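Local coordinates for cupin type-2 domain-containing protein (Klebsiella pneumoniae subsp. pneumoniae MGH 78578, PDB 3H8U) that is of unknown function but, as a small cupin with a double-stranded beta-helix domain, probably binds a metal ion, at residues P28-V33 / D38-V43; A71-G76 / A89-G94. All blocks are in the same frame, centred on the assembly; numbering follows the deposited sequence. Where two conformers were deposited one is given.

Contact 1: P28-V33 / D38-V43; sequences PIRSVV and DSVVVV
Arg30 lies across Val42 at about a right angle, its extended chain passing over the branched end of the valine. CG rests 3.8 Å from Val42 CG1, and further out one face of the guanidinium looks onto Val42 CG2. Arg30 NH2 also approaches Val40, obliquely, though that valine was modelled in two conformers and the detail is doubtful. With CG anti to the backbone N (chi1 -178°) and the chain straight as far as NE, the arginine touches Val42 both with CG and with its guanidinium. The segments form part of a beta hairpin in one sheet of the cupin beta-sandwich, where strand 31-35 is the outermost within this chain and 40-46 its antiparallel neighbour, with Ser31 facing Val43 as a hydrogen-bonded pair and Val32 facing Val42 as a non-hydrogen-bonded one. Val43 N donates to Ser31 O at 2.9 Å; the return bond from Ser31 N is weak. Val33 N donates to Val41 O at 2.8 Å, where the chain turns a corner. At this corner Val33 CG2 meets Val43 CG2 at 3.7 Å, while Val33 CB sits against Val41 CG1. Ser31 OG bonds to the carbonyl of Tyr20, whose helix also packs on Val33 and Val43.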
loop_
_atom_site.group_PDB
_atom_site.type_symbol
_atom_site.label_atom_id
_atom_site.label_comp_id
_atom_site.label_asym_id
_atom_site.label_seq_id
_atom_site.Cartn_x
_atom_site.Cartn_y
_atom_site.Cartn_z
ATOM N N PRO A 28 -11.153 14.371 8.150
ATOM C CA PRO A 28 -10.439 13.930 6.936
ATOM C C PRO A 28 -11.344 13.304 5.897
ATOM O O PRO A 28 -12.303 12.621 6.258
ATOM C CB PRO A 28 -9.441 12.898 7.466
ATOM C CG PRO A 28 -9.154 13.349 8.839
ATOM C CD PRO A 28 -10.455 13.947 9.376
ATOM N N ILE A 29 -11.032 13.542 4.622
ATOM C CA ILE A 29 -11.817 13.049 3.487
ATOM C C ILE A 29 -11.341 11.669 3.020
ATOM O O ILE A 29 -10.147 11.448 2.815
ATOM C CB ILE A 29 -11.721 14.031 2.283
ATOM C CG1 ILE A 29 -12.384 15.350 2.673
ATOM C CG2 ILE A 29 -12.358 13.398 0.991
ATOM C CD1 ILE A 29 -11.974 16.537 1.816
ATOM N N ARG A 30 -12.286 10.749 2.857
ATOM C CA ARG A 30 -11.963 9.437 2.341
ATOM C C ARG A 30 -11.819 9.525 0.816
ATOM O O ARG A 30 -12.825 9.422 0.072
ATOM C CB ARG A 30 -13.068 8.462 2.740
ATOM C CG ARG A 30 -12.839 7.036 2.309
ATOM C CD ARG A 30 -13.982 6.168 2.764
ATOM N NE ARG A 30 -13.825 4.756 2.379
ATOM C CZ ARG A 30 -14.451 4.165 1.365
ATOM N NH1 ARG A 30 -15.301 4.840 0.607
ATOM N NH2 ARG A 30 -14.246 2.884 1.114
ATOM N N SER A 31 -10.601 9.717 0.340
ATOM C CA SER A 31 -10.403 9.929 -1.083
ATOM C C SER A 31 -10.135 8.570 -1.759
ATOM O O SER A 31 -9.034 8.030 -1.702
ATOM C CB SER A 31 -9.279 10.957 -1.360
ATOM O OG SER A 31 -9.097 11.178 -2.776
ATOM N N VAL A 32 -11.149 8.018 -2.424
ATOM C CA VAL A 32 -11.025 6.692 -3.017
ATOM C C VAL A 32 -10.241 6.677 -4.313
ATOM O O VAL A 32 -10.560 7.398 -5.270
ATOM C CB VAL A 32 -12.417 6.080 -3.277
ATOM C CG1 VAL A 32 -12.292 4.719 -3.945
ATOM C CG2 VAL A 32 -13.191 5.959 -1.964
ATOM N N VAL A 33 -9.251 5.800 -4.373
ATOM C CA VAL A 33 -8.451 5.639 -5.577
ATOM C C VAL A 33 -9.125 4.586 -6.447
ATOM O O VAL A 33 -9.413 4.824 -7.618
ATOM C CB VAL A 33 -7.025 5.212 -5.240
ATOM C CG1 VAL A 33 -6.217 4.870 -6.531
ATOM C CG2 VAL A 33 -6.355 6.303 -4.423
ATOM N N ASP A 38 -11.841 -7.102 -4.395
ATOM C CA ASP A 38 -10.669 -7.635 -3.683
ATOM C C ASP A 38 -10.076 -6.623 -2.685
ATOM O O ASP A 38 -9.474 -6.995 -1.687
ATOM C CB ASP A 38 -9.583 -8.052 -4.698
ATOM C CG ASP A 38 -10.047 -9.145 -5.649
ATOM O OD1 ASP A 38 -10.532 -10.194 -5.191
ATOM O OD2 ASP A 38 -9.958 -8.914 -6.865
ATOM N N SER A 39 -10.226 -5.329 -2.961
ATOM C CA SER A 39 -9.714 -4.279 -2.070
ATOM C C SER A 39 -10.374 -2.936 -2.376
ATOM O O SER A 39 -10.845 -2.675 -3.485
ATOM C CB SER A 39 -8.200 -4.051 -2.241
ATOM O OG SER A 39 -7.434 -5.232 -1.941
ATOM N N VAL A 40 -10.330 -2.079 -1.374
ATOM C CA VAL A 40 -10.613 -0.662 -1.546
ATOM C C VAL A 40 -9.330 0.097 -1.170
ATOM O O VAL A 40 -8.763 -0.126 -0.097
ATOM C CB VAL A 40 -11.820 -0.232 -0.686
ATOM C CG1 VAL A 40 -11.999 1.277 -0.710
ATOM C CG2 VAL A 40 -13.103 -0.911 -1.166
ATOM N N VAL A 41 -8.864 0.956 -2.067
ATOM C CA VAL A 41 -7.618 1.674 -1.907
ATOM C C VAL A 41 -8.005 3.141 -1.761
ATOM O O VAL A 41 -8.727 3.698 -2.643
ATOM C CB VAL A 41 -6.695 1.479 -3.150
ATOM C CG1 VAL A 41 -5.409 2.316 -3.027
ATOM C CG2 VAL A 41 -6.360 0.003 -3.360
ATOM N N VAL A 42 -7.560 3.749 -0.647
ATOM C CA VAL A 42 -7.932 5.111 -0.244
ATOM C C VAL A 42 -6.655 5.897 0.124
ATOM O O VAL A 42 -5.716 5.345 0.693
ATOM C CB VAL A 42 -8.906 5.090 0.988
ATOM C CG1 VAL A 42 -9.180 6.484 1.535
ATOM C CG2 VAL A 42 -10.207 4.391 0.602
ATOM N N VAL A 43 -6.626 7.159 -0.255
ATOM C CA VAL A 43 -5.577 8.090 0.171
ATOM C C VAL A 43 -6.176 8.972 1.270
ATOM O O VAL A 43 -7.186 9.673 1.048
ATOM C CB VAL A 43 -5.060 8.931 -1.007
ATOM C CG1 VAL A 43 -4.249 10.122 -0.498
ATOM C CG2 VAL A 43 -4.225 8.060 -1.933
#

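Contact 2: A71-G76 / A89-G94; sequences AEYHQG and AIAKPG
Tyr73 carries the contact from the side of 71-76, resting its ring on the methyl of Ala89 and bringing its hydroxyl to Ile90 and Ala91. At Tyr73, CG stands anti to the backbone N (chi1 -176°), and the ring spans the gap between strands 71-74 and 89-91, whose axes come within 9.7 Å of each other. Ala89 CB then sits over one face in a CH-pi contact, 3.8 Å from the ring centroid and 22° off the normal; displaced toward the rim, it comes nearest to CE1 and CZ. Tyr73 OH continues past it to 3.9 Å from Ala91 CB. The two strands run in nearly the same direction, 19° apart, but belong to the two facing sheets of the cupin sandwich, so the tyrosine bridges the interior between them. Trp64 meets the same ring edge-to-face. One residue on, His74 turns to Ser54 and Gly78, and Gln75 brings NE2 to the edge of the tyrosine ring, in its plane. At the phenol end a water lies 2.8 Å from Tyr73 OH and donates a weak bond to Ala89 O at 3.4 Å, while Arg13 of the second subunit adds a weak bond to OH and a firmer one to Ile90 O. The chemistry is thus divided along one side chain: one face of the ring packs on a methyl, whereas the buried hydroxyl is held mainly by a water, with the weak arginine bond beside it, so the polar end of the tyrosine is also the end that touches the subunit interface.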
loop_
_atom_site.group_PDB
_atom_site.type_symbol
_atom_site.label_atom_id
_atom_site.label_comp_id
_atom_site.label_asym_id
_atom_site.label_seq_id
_atom_site.Cartn_x
_atom_site.Cartn_y
_atom_site.Cartn_z
ATOM N N ALA A 71 2.441 10.090 13.008
ATOM C CA ALA A 71 1.175 10.009 13.713
ATOM C C ALA A 71 1.282 9.110 14.930
ATOM O O ALA A 71 2.187 8.277 15.026
ATOM C CB ALA A 71 0.071 9.490 12.797
ATOM N N GLU A 72 0.349 9.323 15.851
ATOM C CA GLU A 72 0.069 8.401 16.938
ATOM C C GLU A 72 -0.950 7.422 16.413
ATOM O O GLU A 72 -2.053 7.825 16.113
ATOM C CB GLU A 72 -0.657 9.094 18.055
ATOM C CG GLU A 72 0.043 10.080 18.865
ATOM C CD GLU A 72 -0.963 10.777 19.827
ATOM O OE1 GLU A 72 -2.136 10.298 20.068
ATOM O OE2 GLU A 72 -0.577 11.831 20.315
ATOM N N TYR A 73 -0.589 6.148 16.326
ATOM C CA TYR A 73 -1.489 5.118 15.814
ATOM C C TYR A 73 -2.213 4.523 17.022
ATOM O O TYR A 73 -1.574 3.989 17.909
ATOM C CB TYR A 73 -0.648 4.059 15.106
ATOM C CG TYR A 73 -1.432 2.962 14.438
ATOM C CD1 TYR A 73 -2.238 3.223 13.341
ATOM C CD2 TYR A 73 -1.345 1.634 14.897
ATOM C CE1 TYR A 73 -2.929 2.172 12.678
ATOM C CE2 TYR A 73 -2.030 0.621 14.257
ATOM C CZ TYR A 73 -2.814 0.883 13.161
ATOM O OH TYR A 73 -3.496 -0.172 12.559
ATOM N N HIS A 74 -3.524 4.723 17.109
ATOM C CA HIS A 74 -4.330 4.147 18.199
ATOM C C HIS A 74 -4.701 2.699 17.890
ATOM O O HIS A 74 -5.256 2.406 16.842
ATOM C CB HIS A 74 -5.622 4.942 18.400
ATOM C CG HIS A 74 -6.448 4.477 19.575
ATOM N ND1 HIS A 74 -7.828 4.446 19.545
ATOM C CD2 HIS A 74 -6.090 4.023 20.807
ATOM C CE1 HIS A 74 -8.281 4.003 20.703
ATOM N NE2 HIS A 74 -7.248 3.711 21.474
ATOM N N GLN A 75 -4.414 1.807 18.832
ATOM C CA GLN A 75 -4.617 0.360 18.656
ATOM C C GLN A 75 -5.810 -0.144 19.466
ATOM O O GLN A 75 -5.994 -1.359 19.580
ATOM C CB GLN A 75 -3.339 -0.403 19.071
ATOM C CG GLN A 75 -2.087 0.041 18.260
ATOM C CD GLN A 75 -0.907 -0.915 18.336
ATOM O OE1 GLN A 75 -0.932 -1.906 19.085
ATOM N NE2 GLN A 75 0.138 -0.615 17.590
ATOM N N GLY A 76 -6.615 0.782 20.002
ATOM C CA GLY A 76 -7.728 0.454 20.884
ATOM C C GLY A 76 -7.314 0.591 22.351
ATOM O O GLY A 76 -6.132 0.451 22.674
ATOM N N ALA A 89 1.229 0.155 8.821
ATOM C CA ALA A 89 0.390 -0.170 9.986
ATOM C C ALA A 89 -0.686 -1.162 9.550
ATOM O O ALA A 89 -1.248 -1.015 8.459
ATOM C CB ALA A 89 -0.257 1.081 10.578
ATOM N N ILE A 90 -0.877 -2.233 10.327
ATOM C CA ILE A 90 -1.851 -3.247 9.932
ATOM C C ILE A 90 -2.858 -3.431 11.042
ATOM O O ILE A 90 -2.481 -3.712 12.216
ATOM C CB ILE A 90 -1.196 -4.594 9.521
ATOM C CG1 ILE A 90 -0.307 -4.431 8.280
ATOM C CG2 ILE A 90 -2.304 -5.699 9.279
ATOM C CD1 ILE A 90 0.655 -5.628 8.049
ATOM N N ALA A 91 -4.142 -3.340 10.686
ATOM C CA ALA A 91 -5.220 -3.806 11.567
ATOM C C ALA A 91 -5.777 -5.070 10.938
ATOM O O ALA A 91 -6.286 -5.030 9.797
ATOM C CB ALA A 91 -6.311 -2.759 11.706
ATOM N N LYS A 92 -5.681 -6.183 11.665
ATOM C CA LYS A 92 -6.391 -7.413 11.281
ATOM C C LYS A 92 -7.859 -7.279 11.645
ATOM O O LYS A 92 -8.218 -6.380 12.402
ATOM C CB LYS A 92 -5.788 -8.614 11.971
ATOM C CG LYS A 92 -4.383 -8.878 11.524
ATOM C CD LYS A 92 -3.816 -10.128 12.148
ATOM C CE LYS A 92 -2.973 -9.840 13.322
ATOM N NZ LYS A 92 -2.312 -11.113 13.814
ATOM N N PRO A 93 -8.705 -8.180 11.124
ATOM C CA PRO A 93 -10.102 -8.139 11.518
ATOM C C PRO A 93 -10.303 -8.114 13.050
ATOM O O PRO A 93 -9.660 -8.860 13.780
ATOM C CB PRO A 93 -10.671 -9.403 10.859
ATOM C CG PRO A 93 -9.840 -9.619 9.688
ATOM C CD PRO A 93 -8.452 -9.229 10.119
ATOM N N GLY A 94 -11.187 -7.256 13.546
ATOM C CA GLY A 94 -11.438 -7.198 14.983
ATOM C C GLY A 94 -10.398 -6.395 15.769
ATOM O O GLY A 94 -10.438 -6.354 17.005
HETATM O O HOH W 1 -4.126 0.137 9.801
#

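Overall arrangement
From the N terminus, the chain passes strand 14-16 and the short helix 17-20 and then enters contact 1, which closes a tight hairpin with four residues between its segments. It runs on from strand 40-46 through strands 51-56 and 61-68 before contact 2 opens; this closes a longer loop that includes strand 80-84. The two loops follow in series, neither enclosing nor crossing the other, and their centres lie about 17 Å apart. Strands 31-35 and 87-91 are the outermost strands of one sheet within the chain. Contact 1 fastens the first margin within that sheet, whereas contact 2 ties the second to the facing sheet, and both margins meet the second subunit.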